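Local coordinates for protein formate dehydrogenase (Staphylococcus aureus, PDB 6TTB) that probably catalyses the NAD-dependent oxidation of formate to carbon dioxide, using a Rossmann-type domain to bind the dinucleotide cofactor, at residues V137-S142 and D338-I343. Sequence-based numbering, arbitrary orientation.
Sequences VEVTGS and DGVKDI
Val139 lays its CG1 methyl over the bare backbone of Gly339, 3.9 Å from the glycine CA, a worked example of how a glycine on a helix face lets a neighbouring chain draw near. With no side chain on Gly339, the methyl rests directly on the helix backbone, and the CA atoms of Val139 and Gly339 lie 5.6 Å apart. With CG1 anti to the backbone N (chi1 -171°), the second branch, CG2, sits beside that N, where it faces Val340 CG2 at 4.4 Å and the end of Ile343. One turn further on, Val137 and Ile343 meet tip to tip, Val137 CG2 lying 3.9 Å from Ile343 CD1. The side chains that meet are all apolar, and Glu138, between the two valines, points away from the helix, its OE1 hydrogen-bonded to Ser121 OG and its side chain about 6 Å from the bound NAD. Beyond Val139 the chain reverses in a type II turn, with Gly141 at the position where positive phi is needed; Val139 O receives both Ser142 N and Ser142 OG, the hydroxyl lying in the carbonyl plane at 3.1 Å from that oxygen. Ile115 of strand 113-116 touches both Val340 and Ile343. Helix 330-348 therefore packs on strand 135-138, outermost within this chain in the five-stranded parallel sheet, an alpha/beta layering consistent with the flavodoxin-like catalytic domain of D-2-hydroxyacid dehydrogenases.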
ATOM      1  N   VAL A 137      -7.167 -11.017 -29.779  1.00 23.04           N
ATOM      2  CA  VAL A 137      -6.803  -9.628 -29.608  1.00 22.11           C
ATOM      3  C   VAL A 137      -7.237  -9.219 -28.233  1.00 25.44           C
ATOM      4  O   VAL A 137      -8.344  -9.534 -27.826  1.00 28.94           O
ATOM      5  CB  VAL A 137      -7.447  -8.705 -30.657  1.00 18.52           C
ATOM      6  CG1 VAL A 137      -7.191  -9.231 -32.036  1.00 16.95           C
ATOM      7  CG2 VAL A 137      -8.931  -8.600 -30.427  1.00 19.03           C
ATOM      8  N   GLU A 138      -6.385  -8.439 -27.576  1.00 26.04           N
ATOM      9  CA  GLU A 138      -6.719  -7.823 -26.327  1.00 22.34           C
ATOM     10  C   GLU A 138      -6.545  -6.314 -26.522  1.00 23.79           C
ATOM     11  O   GLU A 138      -6.138  -5.903 -27.592  1.00 25.24           O
ATOM     12  CB  GLU A 138      -5.894  -8.482 -25.195  1.00 27.11           C
ATOM     13  CG  GLU A 138      -4.375  -8.171 -25.190  1.00 25.84           C
ATOM     14  CD  GLU A 138      -3.465  -9.148 -24.389  1.00 30.38           C
ATOM     15  OE1 GLU A 138      -3.865 -10.314 -24.132  1.00 32.54           O
ATOM     16  OE2 GLU A 138      -2.307  -8.795 -24.123  1.00 36.46           O
ATOM     17  N   VAL A 139      -6.878  -5.515 -25.482  1.00 21.11           N
ATOM     18  CA  VAL A 139      -6.929  -4.053 -25.493  1.00 17.45           C
ATOM     19  C   VAL A 139      -5.638  -3.472 -24.886  1.00 20.58           C
ATOM     20  O   VAL A 139      -5.602  -2.887 -23.793  1.00 19.02           O
ATOM     21  CB  VAL A 139      -8.138  -3.593 -24.673  1.00 16.25           C
ATOM     22  CG1 VAL A 139      -8.370  -2.094 -24.829  1.00 17.81           C
ATOM     23  CG2 VAL A 139      -9.392  -4.400 -25.018  1.00 14.88           C
ATOM     24  N   THR A 140      -4.560  -3.585 -25.623  1.00 24.49           N
ATOM     25  CA  THR A 140      -3.295  -3.101 -25.137  1.00 23.39           C
ATOM     26  C   THR A 140      -3.479  -1.658 -24.671  1.00 21.52           C
ATOM     27  O   THR A 140      -4.155  -0.872 -25.310  1.00 16.86           O
ATOM     28  CB  THR A 140      -2.209  -3.373 -26.179  1.00 25.93           C
ATOM     29  OG1 THR A 140      -2.477  -4.711 -26.641  1.00 35.88           O
ATOM     30  CG2 THR A 140      -0.805  -3.317 -25.629  1.00 20.93           C
ATOM     31  N   GLY A 141      -2.913  -1.345 -23.510  1.00 24.27           N
ATOM     32  CA  GLY A 141      -2.760   0.037 -23.107  1.00 28.75           C
ATOM     33  C   GLY A 141      -3.804   0.432 -22.085  1.00 29.25           C
ATOM     34  O   GLY A 141      -3.495   1.145 -21.143  1.00 29.83           O
ATOM     35  N   SER A 142      -4.945  -0.239 -22.167  1.00 29.90           N
ATOM     36  CA  SER A 142      -6.166   0.209 -21.559  1.00 28.35           C
ATOM     37  C   SER A 142      -6.077   0.317 -20.015  1.00 29.45           C
ATOM     38  O   SER A 142      -6.958   0.967 -19.397  1.00 28.55           O
ATOM     39  CB  SER A 142      -7.246  -0.678 -21.986  1.00 25.10           C
ATOM     40  OG  SER A 142      -7.146  -1.897 -21.281  1.00 36.35           O
ATOM     41  N   ASP A 338     -14.226   0.778 -24.516  1.00 20.48           N
ATOM     42  CA  ASP A 338     -13.993   1.514 -25.766  1.00 23.74           C
ATOM     43  C   ASP A 338     -13.139   0.702 -26.753  1.00 29.55           C
ATOM     44  O   ASP A 338     -13.376   0.785 -27.973  1.00 36.45           O
ATOM     45  CB  ASP A 338     -13.481   2.922 -25.526  1.00 21.81           C
ATOM     46  CG  ASP A 338     -14.603   3.798 -24.961  1.00 31.94           C
ATOM     47  OD1 ASP A 338     -15.832   3.511 -25.304  1.00 25.87           O
ATOM     48  OD2 ASP A 338     -14.280   4.778 -24.173  1.00 34.54           O
ATOM     49  N   GLY A 339     -12.161  -0.076 -26.229  1.00 20.22           N
ATOM     50  CA  GLY A 339     -11.357  -0.935 -27.047  1.00 19.98           C
ATOM     51  C   GLY A 339     -12.182  -2.075 -27.654  1.00 24.85           C
ATOM     52  O   GLY A 339     -12.176  -2.291 -28.880  1.00 25.74           O
ATOM     53  N   VAL A 340     -12.903  -2.817 -26.799  1.00 23.20           N
ATOM     54  CA  VAL A 340     -13.654  -3.938 -27.320  1.00 23.21           C
ATOM     55  C   VAL A 340     -14.525  -3.414 -28.452  1.00 27.13           C
ATOM     56  O   VAL A 340     -14.690  -4.079 -29.464  1.00 29.41           O
ATOM     57  CB  VAL A 340     -14.469  -4.662 -26.230  1.00 21.91           C
ATOM     58  CG1 VAL A 340     -15.670  -5.412 -26.786  1.00 22.05           C
ATOM     59  CG2 VAL A 340     -13.614  -5.629 -25.464  1.00 22.45           C
ATOM     60  N   LYS A 341     -15.076  -2.205 -28.256  1.00 34.81           N
ATOM     61  CA  LYS A 341     -16.004  -1.621 -29.212  1.00 37.53           C
ATOM     62  C   LYS A 341     -15.264  -1.337 -30.508  1.00 30.29           C
ATOM     63  O   LYS A 341     -15.711  -1.756 -31.567  1.00 29.42           O
ATOM     64  CB  LYS A 341     -16.737  -0.380 -28.667  1.00 34.90           C
ATOM     65  CG  LYS A 341     -17.834  -0.636 -27.641  1.00 29.62           C
ATOM     66  CD  LYS A 341     -18.981   0.346 -27.746  1.00 32.14           C
ATOM     67  CE  LYS A 341     -19.318   1.035 -26.426  1.00 34.03           C
ATOM     68  NZ  LYS A 341     -20.597   0.565 -25.815  1.00 34.69           N
ATOM     69  N   ASP A 342     -14.125  -0.657 -30.402  1.00 29.70           N
ATOM     70  CA  ASP A 342     -13.353  -0.316 -31.599  1.00 34.20           C
ATOM     71  C   ASP A 342     -12.966  -1.583 -32.384  1.00 34.66           C
ATOM     72  O   ASP A 342     -13.079  -1.648 -33.629  1.00 34.95           O
ATOM     73  CB  ASP A 342     -12.146   0.566 -31.291  1.00 31.92           C
ATOM     74  CG  ASP A 342     -11.497   1.076 -32.562  1.00 45.59           C
ATOM     75  OD1 ASP A 342     -12.051   2.082 -33.178  1.00 38.14           O
ATOM     76  OD2 ASP A 342     -10.448   0.465 -32.977  1.00 50.66           O
ATOM     77  N   ILE A 343     -12.506  -2.596 -31.657  1.00 31.68           N
ATOM     78  CA  ILE A 343     -12.116  -3.853 -32.277  1.00 31.91           C
ATOM     79  C   ILE A 343     -13.270  -4.378 -33.124  1.00 32.68           C
ATOM     80  O   ILE A 343     -13.098  -4.600 -34.322  1.00 36.34           O
ATOM     81  CB  ILE A 343     -11.696  -4.852 -31.187  1.00 35.06           C
ATOM     82  CG1 ILE A 343     -10.205  -4.721 -30.856  1.00 39.94           C
ATOM     83  CG2 ILE A 343     -12.093  -6.271 -31.541  1.00 28.98           C
ATOM     84  CD1 ILE A 343      -9.887  -4.941 -29.381  1.00 40.18           C
TER